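Local atomic coordinates of Ddb_g0293866 (Dictyostelium discoideum, PDB entry 5LW6), a protein that binds ADP-ribose through the macrodomain described here, the C-terminal part of a longer protein that probably senses DNA damage and recognises poly-ADP-ribose. Residues 42-47 with 86-91; 52-57 with 92-97; 75-80 with 111-116; 188-193 with 216-221. All blocks are in the same frame, centred on the assembly; numbering follows the deposited sequence.

Contact 1 of 4, residues 42-47 with 86-91; sequences YRKKRL and HFHEKE
The Phe87 ring is held between Tyr42 and Lys44. Tyr42 turns its edge toward one face in an edge-to-face pair, centroids 5.8 Å apart and planes at 66°, while its CB comes to 3.4 Å from Phe87 CE2. Over the opposite face sits Lys44 NZ, 4.2 Å from the Phe87 ring centroid, a cation-pi contact reached by a bend at the end of the lysine chain (chi4 80°). The His88 ring takes Arg43 O at its edge, near CE1, and Phe87 CD2 over one face. Its ND1 donates in the ring plane to Glu91 OE1 at 2.8 Å; NE2 bonds to Asp253. Farther along, Lys90 CB lies over a face of the Arg46 guanidinium. Glu91 OE2 accepts Lys45 N at 2.8 Å, nearly straight (173°) but from above the carboxylate plane, and also pairs with Arg54. A glutamine here would probably leave Arg54 without this charged mate and turn an NH2 toward one of the donors that now share the carboxylate. The turn 88-91, type II, follows the end of helix 70-87, and the contact ties it to the loop before strand 55-59, with Tyr42 packed on helix 237-253.

Contact 2 of 4, residues 52-57 with 92-97; sequences KERSLA and DDIKLK
Arg54 and Asp93 meet side-on in a two-pronged salt bridge: NE of Arg54 gives its hydrogen to Asp93 OD2 at 2.8 Å, and Arg54 NH2 gives one to Asp93 OD1 at 2.7 Å. Both oxygens use their syn lone pairs, and guanidinium and carboxylate are nearly coplanar, 19° apart. OD2 is gripped again on its anti side by the backbone Arg54 N at 3.1 Å, and a water links this oxygen to Lys52 O. With CG between its own N and carbonyl carbon (chi1 68°), Asp93 can present one carboxylate to both the backbone and the side chain of Arg54. Ile94 covers one face of the guanidinium, its CG1 3.6 Å from Arg54 NE, which together with the paired oxygens helps keep the group from turning.

Beyond the two segments, NH2 also forms a salt bridge with Glu91 and NH1 one with Asp253, so three carboxylates surround this one cation. Arg54 is itself the centre of an inverse gamma turn, and its O receives Lys95 N at 3.0 Å where the strands begin to pair. Leu56 N then bonds to Lys95 O at 2.8 Å and Lys97 N to Leu56 O at 2.9 Å, a parallel ladder in which Leu56 CB meets Leu96 CD2 on the sheet face covered by Leu252 of helix 237-253. On the other face Ser55 OG donates to Glu53 OE2. Strands 55-59 and 95-101 are the neighbouring parallel strands of a right-handed beta-alpha-beta crossover through helix 70-87, a unit whose strands belong to the mixed central sheet of the macrodomain fold.

Contact 3 of 4, residues 75-80 with 111-116; sequences EISANA and QSFKKH
Ala78 CB provides the apolar part of the contact, wedged between two side chains of the other helix: 3.5 Å from His116 CB and 3.7 Å from Phe113 CD2. Beside it, the Phe113 ring offers its edge to Ser77 OG, which lies near the ring plane 3.7 Å from Phe113 CZ. A CH-pi contact comes next, Glu75 CA standing over one face of the imidazole, 4.2 Å from the His116 ring centroid and displaced toward the rim. The Asn79 amide is set almost perpendicular to that ring, at 82°, with its ND2 3.6 Å from His116 CD2. No hydrogen bond joins the two segments; the polar bond here is internal, His116 ND1 to Ser112 O at 2.9 Å. That carbonyl also accepts the helical bond from His116 N, on the opposite face of its plane; the ND1 bond helps fix the imidazole's rotation. Replacing His116 by an alanine would probably leave Glu75 CA and the Asn79 amide without their ring partner and Ser112 O with one donor fewer. The segments of helices 70-87 and 107-116 cross at -44°, their axes 9.3 Å apart, with Met98 of strand 95-101 beneath Ser77 and Phe113 and helix 237-253 flanking Ile76 and Ala80.

Contact 4 of 4, residues 188-193 with 216-221; sequences KVYPIS and LVLGVN
Tyr190 meets Leu216 and Leu218 along one side of its ring. Starting at the root, Tyr190 CB lies 4.2 Å from Leu216 CB, the two belonging to a directly paired position of the sheet. CG sits anti to the carbonyl carbon (chi1 -64°), which carries the ring along toward Leu218. There Tyr190 CD2 comes 3.9 Å from Leu218 CD1, with Leu216 O near the ring plane at the same edge, and CE2 continues past both methyls of Leu218; the two side chains cross at about a right angle. At the tip, OH leaves the pair of segments and bonds to the backbone N of Lys185, while the ring packs edge-to-face with Tyr180.

The backbone beneath is antiparallel. Tyr190 and Leu216 form a hydrogen-bonded pair, Tyr190 N to Leu216 O at 2.9 Å and Leu216 N to Tyr190 O at 3.0 Å, the latter straight at the hydrogen (174°) yet approaching from above the carbonyl plane. Leu218 N adds a bond to Lys188 O at 3.1 Å. On the sheet face away from Tyr190, Val189 CG1 touches Val217 CG2 at 4.1 Å, the valines side by side in a non-hydrogen-bonded pair. Back on the face of Tyr190, Ile192 CD1 reaches Leu216 CG at 3.9 Å. Strand 189-193 is one of the sheet's two edge strands, antiparallel to its neighbour 213-217; helix 169-179 packs on Ile192, whereas helix 237-253 covers Val189 and Val217.

In the fold
Contact 4 is the most buried of the four, its centre about 7 Å from the centre of the chain, whereas the centre of contact 1 lies farthest out, about 19 Å from it. Contacts 2 and 4 belong to the same sheet but differ in kind: parallel pairing with a buried-arginine salt bridge just before the strands in contact 2, antiparallel pairing with apolar side chains in contact 4. Contacts 1 and 3 both use helix 70-87, the first at its C-terminal end with charges and rings, the second along its side with close packing and no cross-segment hydrogen bond. Contacts 1 and 2 touch directly through Glu91 and Arg54, while helix 237-253 borders all four.

Contact 1 of 4, residues 42-47 with 86-91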
loop_
_atom_site.group_PDB
_atom_site.type_symbol
_atom_site.label_atom_id
_atom_site.label_comp_id
_atom_site.label_asym_id
_atom_site.label_seq_id
_atom_site.Cartn_x
_atom_site.Cartn_y
_atom_site.Cartn_z
ATOM N N TYR A 42 10.425 6.137 11.129
ATOM C CA TYR A 42 11.008 6.519 9.883
ATOM C C TYR A 42 12.497 6.720 10.032
ATOM O O TYR A 42 12.979 7.093 11.087
ATOM C CB TYR A 42 10.331 7.757 9.321
ATOM C CG TYR A 42 8.858 7.619 9.053
ATOM C CD1 TYR A 42 8.269 6.360 8.848
ATOM C CD2 TYR A 42 8.058 8.750 8.883
ATOM C CE1 TYR A 42 6.928 6.232 8.563
ATOM C CE2 TYR A 42 6.686 8.636 8.618
ATOM C CZ TYR A 42 6.129 7.374 8.467
ATOM O OH TYR A 42 4.794 7.273 8.195
ATOM N N ARG A 43 13.259 6.508 8.964
ATOM C CA ARG A 43 14.750 6.564 9.001
ATOM C C ARG A 43 15.274 7.297 7.769
ATOM O O ARG A 43 15.018 6.845 6.687
ATOM C CB ARG A 43 15.326 5.134 8.987
ATOM C CG ARG A 43 15.044 4.379 10.278
ATOM C CD ARG A 43 15.922 3.137 10.431
ATOM N NE ARG A 43 15.780 2.610 11.795
ATOM C CZ ARG A 43 16.213 1.416 12.214
ATOM N NH1 ARG A 43 16.815 0.565 11.376
ATOM N NH2 ARG A 43 16.020 1.049 13.492
ATOM N N LYS A 44 15.949 8.403 7.997
ATOM C CA LYS A 44 16.540 9.226 6.917
ATOM C C LYS A 44 17.764 8.498 6.389
ATOM O O LYS A 44 18.595 7.927 7.174
ATOM C CB LYS A 44 16.986 10.623 7.368
ATOM C CG LYS A 44 15.853 11.490 7.909
ATOM C CD LYS A 44 16.272 12.981 7.996
ATOM C CE LYS A 44 15.154 13.821 8.637
ATOM N NZ LYS A 44 15.206 13.675 10.108
ATOM N N LYS A 45 17.853 8.495 5.077
ATOM C CA LYS A 45 18.997 7.930 4.331
ATOM C C LYS A 45 19.356 8.838 3.197
ATOM O O LYS A 45 18.627 8.900 2.184
ATOM C CB LYS A 45 18.675 6.562 3.743
ATOM C CG LYS A 45 18.249 5.546 4.747
ATOM C CD LYS A 45 17.851 4.241 4.045
ATOM C CE LYS A 45 17.303 3.241 5.067
ATOM N NZ LYS A 45 17.140 1.880 4.466
ATOM N N ARG A 46 20.514 9.476 3.266
ATOM C CA ARG A 46 20.838 10.431 2.201
ATOM C C ARG A 46 21.529 9.741 1.056
ATOM O O ARG A 46 21.240 9.995 -0.104
ATOM C CB ARG A 46 21.668 11.603 2.726
ATOM C CG ARG A 46 20.801 12.670 3.405
ATOM C CD ARG A 46 19.811 13.418 2.468
ATOM N NE ARG A 46 20.455 14.315 1.492
ATOM C CZ ARG A 46 20.807 15.584 1.718
ATOM N NH1 ARG A 46 20.594 16.146 2.916
ATOM N NH2 ARG A 46 21.362 16.297 0.743
ATOM N N LEU A 47 22.445 8.840 1.378
ATOM C CA LEU A 47 23.133 8.027 0.372
ATOM C C LEU A 47 22.412 6.669 0.423
ATOM O O LEU A 47 22.155 6.138 1.476
ATOM C CB LEU A 47 24.601 7.854 0.767
ATOM C CG LEU A 47 25.431 9.166 0.780
ATOM C CD1 LEU A 47 26.777 8.880 1.408
ATOM C CD2 LEU A 47 25.592 9.655 -0.644
ATOM N N HIS A 86 7.806 15.031 4.118
ATOM C CA HIS A 86 8.459 16.162 4.804
ATOM C C HIS A 86 9.550 15.681 5.671
ATOM O O HIS A 86 10.613 16.293 5.706
ATOM C CB HIS A 86 7.434 16.928 5.654
ATOM C CG HIS A 86 6.555 17.814 4.825
ATOM N ND1 HIS A 86 5.279 18.188 5.205
ATOM C CD2 HIS A 86 6.758 18.368 3.616
ATOM C CE1 HIS A 86 4.750 18.962 4.272
ATOM N NE2 HIS A 86 5.617 19.062 3.282
ATOM N N PHE A 87 9.327 14.609 6.403
ATOM C CA PHE A 87 10.349 14.032 7.228
ATOM C C PHE A 87 11.576 13.690 6.368
ATOM O O PHE A 87 12.747 13.831 6.834
ATOM C CB PHE A 87 9.837 12.797 7.909
ATOM C CG PHE A 87 10.791 12.130 8.814
ATOM C CD1 PHE A 87 10.886 12.500 10.128
ATOM C CD2 PHE A 87 11.610 11.062 8.345
ATOM C CE1 PHE A 87 11.803 11.846 10.953
ATOM C CE2 PHE A 87 12.505 10.413 9.190
ATOM C CZ PHE A 87 12.569 10.794 10.502
ATOM N N HIS A 88 11.318 13.169 5.171
ATOM C CA HIS A 88 12.328 12.760 4.236
ATOM C C HIS A 88 12.621 13.783 3.173
ATOM O O HIS A 88 12.920 13.422 2.025
ATOM C CB HIS A 88 11.853 11.474 3.563
ATOM C CG HIS A 88 11.858 10.291 4.461
ATOM N ND1 HIS A 88 12.999 9.774 5.000
ATOM C CD2 HIS A 88 10.872 9.460 4.847
ATOM C CE1 HIS A 88 12.730 8.664 5.679
ATOM N NE2 HIS A 88 11.437 8.476 5.633
ATOM N N GLU A 89 12.524 15.077 3.511
ATOM C CA GLU A 89 12.896 16.134 2.593
ATOM C C GLU A 89 14.353 15.848 2.047
ATOM O O GLU A 89 15.240 15.444 2.771
ATOM C CB GLU A 89 12.855 17.510 3.288
ATOM C CG GLU A 89 13.860 17.638 4.429
ATOM C CD GLU A 89 14.216 19.115 4.826
ATOM O OE1 GLU A 89 13.517 20.067 4.373
ATOM O OE2 GLU A 89 15.178 19.306 5.613
ATOM N N LYS A 90 14.574 16.057 0.783
ATOM C CA LYS A 90 15.941 15.888 0.249
ATOM C C LYS A 90 16.352 14.450 -0.006
ATOM O O LYS A 90 17.489 14.240 -0.340
ATOM C CB LYS A 90 17.024 16.466 1.168
ATOM C CG LYS A 90 16.860 17.946 1.497
ATOM C CD LYS A 90 18.029 18.526 2.299
ATOM C CE LYS A 90 17.771 20.018 2.449
ATOM N NZ LYS A 90 18.788 20.775 3.233
ATOM N N GLU A 91 15.485 13.464 0.205
ATOM C CA GLU A 91 15.820 12.078 -0.115
ATOM C C GLU A 91 15.195 11.762 -1.446
ATOM O O GLU A 91 14.026 11.403 -1.531
ATOM C CB GLU A 91 15.335 11.163 0.986
ATOM C CG GLU A 91 16.218 11.305 2.217
ATOM C CD GLU A 91 15.676 10.659 3.464
ATOM O OE1 GLU A 91 15.266 11.368 4.419
ATOM O OE2 GLU A 91 15.698 9.418 3.547
#

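Contact 2 of 4, residues 52-57 with 92-97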
loop_
_atom_site.group_PDB
_atom_site.type_symbol
_atom_site.label_atom_id
_atom_site.label_comp_id
_atom_site.label_asym_id
_atom_site.label_seq_id
_atom_site.Cartn_x
_atom_site.Cartn_y
_atom_site.Cartn_z
ATOM N N LYS A 52 18.010 -0.596 -3.824
ATOM C CA LYS A 52 17.163 -0.542 -2.681
ATOM C C LYS A 52 16.306 0.735 -2.713
ATOM O O LYS A 52 15.851 1.225 -1.688
ATOM C CB LYS A 52 17.973 -0.672 -1.421
ATOM C CG LYS A 52 18.571 -2.068 -1.334
ATOM C CD LYS A 52 19.525 -2.181 -0.192
ATOM C CE LYS A 52 19.898 -3.649 0.018
ATOM N NZ LYS A 52 21.312 -3.802 0.519
ATOM N N GLU A 53 16.123 1.302 -3.894
ATOM C CA GLU A 53 15.370 2.566 -4.039
ATOM C C GLU A 53 13.941 2.429 -3.419
ATOM O O GLU A 53 13.291 1.380 -3.586
ATOM C CB GLU A 53 15.260 3.030 -5.472
ATOM C CG GLU A 53 14.129 2.490 -6.229
ATOM C CD GLU A 53 13.792 3.170 -7.576
ATOM O OE1 GLU A 53 14.448 4.158 -8.018
ATOM O OE2 GLU A 53 12.811 2.693 -8.168
ATOM N N ARG A 54 13.529 3.467 -2.686
ATOM C CA ARG A 54 12.239 3.466 -1.982
ATOM C C ARG A 54 11.130 3.894 -2.942
ATOM O O ARG A 54 10.492 4.952 -2.769
ATOM C CB ARG A 54 12.325 4.296 -0.759
ATOM C CG ARG A 54 13.102 3.637 0.355
ATOM C CD ARG A 54 13.327 4.563 1.562
ATOM N NE ARG A 54 14.176 5.637 1.184
ATOM C CZ ARG A 54 14.607 6.570 2.007
ATOM N NH1 ARG A 54 14.205 6.556 3.274
ATOM N NH2 ARG A 54 15.467 7.486 1.565
ATOM N N SER A 55 10.835 3.056 -3.954
ATOM C CA SER A 55 9.820 3.402 -4.958
ATOM C C SER A 55 8.636 2.460 -4.625
ATOM O O SER A 55 8.791 1.253 -4.733
ATOM C CB SER A 55 10.254 3.186 -6.393
ATOM O OG SER A 55 10.962 1.996 -6.610
ATOM N N LEU A 56 7.523 3.010 -4.205
ATOM C CA LEU A 56 6.347 2.260 -3.722
ATOM C C LEU A 56 5.112 2.607 -4.496
ATOM O O LEU A 56 4.743 3.760 -4.540
ATOM C CB LEU A 56 6.055 2.569 -2.265
ATOM C CG LEU A 56 4.804 1.928 -1.674
ATOM C CD1 LEU A 56 4.876 0.422 -1.579
ATOM C CD2 LEU A 56 4.592 2.610 -0.330
ATOM N N ALA A 57 4.440 1.569 -5.029
ATOM C CA ALA A 57 3.141 1.672 -5.619
ATOM C C ALA A 57 2.153 1.143 -4.626
ATOM O O ALA A 57 2.344 0.049 -4.093
ATOM C CB ALA A 57 3.065 0.845 -6.886
ATOM N N ASP A 92 15.966 11.876 -2.512
ATOM C CA ASP A 92 15.395 11.788 -3.846
ATOM C C ASP A 92 15.208 10.369 -4.342
ATOM O O ASP A 92 14.728 10.200 -5.403
ATOM C CB ASP A 92 16.332 12.522 -4.820
ATOM C CG ASP A 92 16.598 13.982 -4.403
ATOM O OD1 ASP A 92 15.719 14.578 -3.719
ATOM O OD2 ASP A 92 17.688 14.534 -4.794
ATOM N N ASP A 93 15.562 9.320 -3.570
ATOM C CA ASP A 93 15.276 7.962 -4.004
ATOM C C ASP A 93 13.788 7.556 -3.866
ATOM O O ASP A 93 13.355 6.553 -4.433
ATOM C CB ASP A 93 16.124 6.903 -3.278
ATOM C CG ASP A 93 15.779 6.779 -1.837
ATOM O OD1 ASP A 93 15.971 7.773 -1.107
ATOM O OD2 ASP A 93 15.334 5.661 -1.418
ATOM N N ILE A 94 13.061 8.299 -3.043
ATOM C CA ILE A 94 11.713 8.001 -2.694
ATOM C C ILE A 94 10.812 8.404 -3.825
ATOM O O ILE A 94 10.882 9.501 -4.403
ATOM C CB ILE A 94 11.328 8.791 -1.426
ATOM C CG1 ILE A 94 12.069 8.266 -0.218
ATOM C CG2 ILE A 94 9.850 8.652 -1.216
ATOM C CD1 ILE A 94 12.021 9.153 1.003
ATOM N N LYS A 95 9.954 7.479 -4.224
ATOM C CA LYS A 95 8.940 7.715 -5.218
ATOM C C LYS A 95 7.686 7.020 -4.730
ATOM O O LYS A 95 7.711 5.800 -4.461
ATOM C CB LYS A 95 9.401 7.164 -6.571
ATOM C CG LYS A 95 8.565 7.603 -7.681
ATOM C CD LYS A 95 9.326 7.457 -9.028
ATOM C CE LYS A 95 10.312 6.273 -9.114
ATOM N NZ LYS A 95 9.892 5.176 -10.067
ATOM N N LEU A 96 6.609 7.784 -4.617
ATOM C CA LEU A 96 5.325 7.249 -4.116
ATOM C C LEU A 96 4.296 7.372 -5.217
ATOM O O LEU A 96 4.135 8.482 -5.819
ATOM C CB LEU A 96 4.854 7.999 -2.862
ATOM C CG LEU A 96 5.721 7.951 -1.611
ATOM C CD1 LEU A 96 5.078 8.705 -0.462
ATOM C CD2 LEU A 96 6.058 6.546 -1.229
ATOM N N LYS A 97 3.663 6.269 -5.572
ATOM C CA LYS A 97 2.632 6.250 -6.588
ATOM C C LYS A 97 1.425 5.644 -6.008
ATOM O O LYS A 97 1.391 4.439 -5.720
ATOM C CB LYS A 97 3.064 5.486 -7.845
ATOM C CG LYS A 97 4.329 6.116 -8.441
ATOM C CD LYS A 97 4.584 5.676 -9.875
ATOM C CE LYS A 97 5.839 6.362 -10.442
ATOM N NZ LYS A 97 6.113 5.771 -11.777
HETATM O O HOH W 1 16.837 3.643 -0.475
#

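Contact 3 of 4, residues 75-80 with 111-116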
loop_
_atom_site.group_PDB
_atom_site.type_symbol
_atom_site.label_atom_id
_atom_site.label_comp_id
_atom_site.label_asym_id
_atom_site.label_seq_id
_atom_site.Cartn_x
_atom_site.Cartn_y
_atom_site.Cartn_z
ATOM N N GLU A 75 -8.204 12.672 3.917
ATOM C CA GLU A 75 -7.471 13.497 4.875
ATOM C C GLU A 75 -6.335 12.674 5.514
ATOM O O GLU A 75 -5.189 13.155 5.692
ATOM C CB GLU A 75 -8.458 14.035 5.940
ATOM C CG GLU A 75 -8.063 13.873 7.399
ATOM C CD GLU A 75 -9.283 14.024 8.274
ATOM O OE1 GLU A 75 -10.137 14.932 7.963
ATOM O OE2 GLU A 75 -9.382 13.243 9.252
ATOM N N ILE A 76 -6.640 11.441 5.887
ATOM C CA ILE A 76 -5.652 10.592 6.552
ATOM C C ILE A 76 -4.507 10.268 5.586
ATOM O O ILE A 76 -3.365 10.445 5.939
ATOM C CB ILE A 76 -6.293 9.320 7.082
ATOM C CG1 ILE A 76 -7.136 9.632 8.291
ATOM C CG2 ILE A 76 -5.254 8.249 7.456
ATOM C CD1 ILE A 76 -8.139 8.560 8.579
ATOM N N SER A 77 -4.832 9.839 4.371
ATOM C CA SER A 77 -3.889 9.498 3.366
ATOM C C SER A 77 -2.974 10.709 3.097
ATOM O O SER A 77 -1.738 10.616 3.093
ATOM C CB SER A 77 -4.681 9.196 2.024
ATOM O OG SER A 77 -3.775 8.857 1.050
ATOM N N ALA A 78 -3.584 11.848 2.791
ATOM C CA ALA A 78 -2.803 13.043 2.395
ATOM C C ALA A 78 -1.886 13.473 3.525
ATOM O O ALA A 78 -0.725 13.824 3.317
ATOM C CB ALA A 78 -3.691 14.220 2.034
ATOM N N ASN A 79 -2.437 13.491 4.736
ATOM C CA ASN A 79 -1.661 13.898 5.858
ATOM C C ASN A 79 -0.484 12.917 6.138
ATOM O O ASN A 79 0.626 13.349 6.458
ATOM C CB ASN A 79 -2.564 14.139 7.096
ATOM C CG ASN A 79 -3.231 15.560 7.085
ATOM O OD1 ASN A 79 -4.246 15.771 7.765
ATOM N ND2 ASN A 79 -2.686 16.522 6.323
ATOM N N ALA A 80 -0.709 11.604 6.052
ATOM C CA ALA A 80 0.297 10.628 6.329
ATOM C C ALA A 80 1.413 10.739 5.265
ATOM O O ALA A 80 2.609 10.634 5.565
ATOM C CB ALA A 80 -0.274 9.223 6.333
ATOM N N GLN A 111 -8.008 18.029 -5.843
ATOM C CA GLN A 111 -8.016 19.330 -5.109
ATOM C C GLN A 111 -7.888 19.159 -3.590
ATOM O O GLN A 111 -7.259 19.941 -2.932
ATOM C CB GLN A 111 -9.316 20.127 -5.407
ATOM C CG GLN A 111 -9.337 20.748 -6.779
ATOM C CD GLN A 111 -10.641 21.490 -7.051
ATOM O OE1 GLN A 111 -11.665 21.295 -6.365
ATOM N NE2 GLN A 111 -10.606 22.378 -8.053
ATOM N N SER A 112 -8.477 18.095 -3.041
ATOM C CA SER A 112 -8.445 17.843 -1.621
ATOM C C SER A 112 -7.033 17.512 -1.220
ATOM O O SER A 112 -6.544 18.006 -0.190
ATOM C CB SER A 112 -9.329 16.652 -1.230
ATOM O OG SER A 112 -9.471 16.646 0.175
ATOM N N PHE A 113 -6.364 16.650 -2.004
ATOM C CA PHE A 113 -4.976 16.424 -1.773
ATOM C C PHE A 113 -4.181 17.711 -1.827
ATOM O O PHE A 113 -3.337 17.958 -0.935
ATOM C CB PHE A 113 -4.333 15.333 -2.691
ATOM C CG PHE A 113 -4.607 13.944 -2.212
ATOM C CD1 PHE A 113 -5.759 13.341 -2.531
ATOM C CD2 PHE A 113 -3.687 13.231 -1.518
ATOM C CE1 PHE A 113 -6.058 12.032 -2.110
ATOM C CE2 PHE A 113 -3.965 11.955 -1.027
ATOM C CZ PHE A 113 -5.154 11.342 -1.303
ATOM N N LYS A 114 -4.413 18.522 -2.853
ATOM C CA LYS A 114 -3.691 19.776 -2.980
ATOM C C LYS A 114 -3.847 20.663 -1.765
ATOM O O LYS A 114 -2.869 21.262 -1.299
ATOM C CB LYS A 114 -4.205 20.592 -4.158
ATOM C CG LYS A 114 -3.727 20.176 -5.505
ATOM C CD LYS A 114 -4.257 21.150 -6.594
ATOM C CE LYS A 114 -3.842 20.719 -8.013
ATOM N NZ LYS A 114 -4.319 21.709 -9.008
ATOM N N LYS A 115 -5.028 20.656 -1.186
ATOM C CA LYS A 115 -5.326 21.465 -0.035
ATOM C C LYS A 115 -4.530 20.987 1.179
ATOM O O LYS A 115 -3.916 21.792 1.877
ATOM C CB LYS A 115 -6.829 21.427 0.221
ATOM C CG LYS A 115 -7.300 22.081 1.486
ATOM C CD LYS A 115 -8.765 21.698 1.841
ATOM C CE LYS A 115 -9.331 22.660 2.919
ATOM N NZ LYS A 115 -10.651 22.351 3.596
ATOM N N HIS A 116 -4.460 19.678 1.380
ATOM C CA HIS A 116 -3.648 19.125 2.467
ATOM C C HIS A 116 -2.169 19.301 2.307
ATOM O O HIS A 116 -1.453 19.231 3.255
ATOM C CB HIS A 116 -4.002 17.620 2.667
ATOM C CG HIS A 116 -5.339 17.438 3.280
ATOM N ND1 HIS A 116 -6.498 17.228 2.555
ATOM C CD2 HIS A 116 -5.719 17.514 4.576
ATOM C CE1 HIS A 116 -7.533 17.195 3.381
ATOM N NE2 HIS A 116 -7.083 17.386 4.596
#

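Contact 4 of 4, residues 188-193 with 216-221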
loop_
_atom_site.group_PDB
_atom_site.type_symbol
_atom_site.label_atom_id
_atom_site.label_comp_id
_atom_site.label_asym_id
_atom_site.label_seq_id
_atom_site.Cartn_x
_atom_site.Cartn_y
_atom_site.Cartn_z
ATOM N N LYS A 188 -1.589 -3.350 10.204
ATOM C CA LYS A 188 -0.245 -3.728 9.933
ATOM C C LYS A 188 -0.030 -4.127 8.478
ATOM O O LYS A 188 -0.993 -4.410 7.781
ATOM C CB LYS A 188 0.215 -4.875 10.850
ATOM C CG LYS A 188 0.235 -4.465 12.319
ATOM C CD LYS A 188 1.232 -3.353 12.699
ATOM C CE LYS A 188 1.259 -2.960 14.206
ATOM N NZ LYS A 188 0.142 -2.002 14.540
ATOM N N VAL A 189 1.212 -4.077 8.035
ATOM C CA VAL A 189 1.591 -4.608 6.713
ATOM C C VAL A 189 2.568 -5.767 6.798
ATOM O O VAL A 189 3.283 -5.933 7.812
ATOM C CB VAL A 189 2.094 -3.488 5.776
ATOM C CG1 VAL A 189 1.139 -2.274 5.830
ATOM C CG2 VAL A 189 3.497 -3.086 6.122
ATOM N N TYR A 190 2.654 -6.557 5.732
ATOM C CA TYR A 190 3.354 -7.804 5.685
ATOM C C TYR A 190 4.152 -7.874 4.380
ATOM O O TYR A 190 3.567 -8.241 3.365
ATOM C CB TYR A 190 2.367 -8.959 5.838
ATOM C CG TYR A 190 1.731 -8.883 7.184
ATOM C CD1 TYR A 190 2.280 -9.490 8.312
ATOM C CD2 TYR A 190 0.588 -8.170 7.367
ATOM C CE1 TYR A 190 1.690 -9.346 9.562
ATOM C CE2 TYR A 190 0.061 -7.958 8.620
ATOM C CZ TYR A 190 0.579 -8.596 9.706
ATOM O OH TYR A 190 -0.012 -8.363 10.944
ATOM N N PRO A 191 5.425 -7.496 4.420
ATOM C CA PRO A 191 6.251 -7.526 3.193
ATOM C C PRO A 191 6.742 -8.933 2.891
ATOM O O PRO A 191 7.144 -9.661 3.807
ATOM C CB PRO A 191 7.385 -6.582 3.478
ATOM C CG PRO A 191 7.261 -6.174 4.922
ATOM C CD PRO A 191 6.008 -6.678 5.510
ATOM N N ILE A 192 6.743 -9.297 1.618
ATOM C CA ILE A 192 7.266 -10.548 1.163
ATOM C C ILE A 192 8.194 -10.244 0.003
ATOM O O ILE A 192 7.765 -9.737 -0.996
ATOM C CB ILE A 192 6.132 -11.474 0.692
ATOM C CG1 ILE A 192 5.216 -11.829 1.870
ATOM C CG2 ILE A 192 6.608 -12.793 0.065
ATOM C CD1 ILE A 192 3.843 -11.421 1.588
ATOM N N SER A 193 9.459 -10.571 0.130
ATOM C CA SER A 193 10.411 -10.364 -0.934
ATOM C C SER A 193 10.221 -11.392 -2.066
ATOM O O SER A 193 10.072 -12.579 -1.812
ATOM C CB SER A 193 11.831 -10.457 -0.408
ATOM O OG SER A 193 12.785 -10.468 -1.475
ATOM N N LEU A 216 1.491 -6.869 1.744
ATOM C CA LEU A 216 0.099 -7.066 1.955
ATOM C C LEU A 216 -0.305 -6.090 3.061
ATOM O O LEU A 216 0.292 -6.080 4.102
ATOM C CB LEU A 216 -0.085 -8.514 2.474
ATOM C CG LEU A 216 0.386 -9.620 1.524
ATOM C CD1 LEU A 216 -0.057 -10.953 2.081
ATOM C CD2 LEU A 216 -0.222 -9.554 0.161
ATOM N N VAL A 217 -1.339 -5.302 2.810
ATOM C CA VAL A 217 -1.681 -4.157 3.651
ATOM C C VAL A 217 -3.043 -4.454 4.272
ATOM O O VAL A 217 -3.992 -4.623 3.552
ATOM C CB VAL A 217 -1.820 -2.908 2.729
ATOM C CG1 VAL A 217 -2.326 -1.735 3.518
ATOM C CG2 VAL A 217 -0.479 -2.587 2.071
ATOM N N LEU A 218 -3.155 -4.507 5.586
ATOM C CA LEU A 218 -4.403 -4.870 6.226
ATOM C C LEU A 218 -5.095 -3.561 6.723
ATOM O O LEU A 218 -4.997 -3.158 7.880
ATOM C CB LEU A 218 -4.142 -5.883 7.353
ATOM C CG LEU A 218 -4.135 -7.322 6.866
ATOM C CD1 LEU A 218 -2.999 -7.613 5.934
ATOM C CD2 LEU A 218 -4.056 -8.231 8.067
ATOM N N GLY A 219 -5.717 -2.853 5.790
ATOM C CA GLY A 219 -6.425 -1.634 6.106
ATOM C C GLY A 219 -7.776 -2.014 6.744
ATOM O O GLY A 219 -8.167 -3.178 6.777
ATOM N N VAL A 220 -8.498 -0.993 7.143
ATOM C CA VAL A 220 -9.744 -1.105 7.840
ATOM C C VAL A 220 -10.866 -1.344 6.829
ATOM O O VAL A 220 -11.013 -0.628 5.865
ATOM C CB VAL A 220 -9.991 0.174 8.643
ATOM C CG1 VAL A 220 -11.377 0.179 9.233
ATOM C CG2 VAL A 220 -8.936 0.354 9.708
ATOM N N ASN A 221 -11.621 -2.418 7.047
ATOM C CA ASN A 221 -12.784 -2.694 6.218
ATOM C C ASN A 221 -14.054 -2.219 6.893
ATOM O O ASN A 221 -14.315 -2.484 8.052
ATOM C CB ASN A 221 -12.947 -4.206 6.011
ATOM C CG ASN A 221 -14.219 -4.530 5.285
ATOM O OD1 ASN A 221 -14.490 -3.928 4.263
ATOM N ND2 ASN A 221 -15.015 -5.489 5.812
#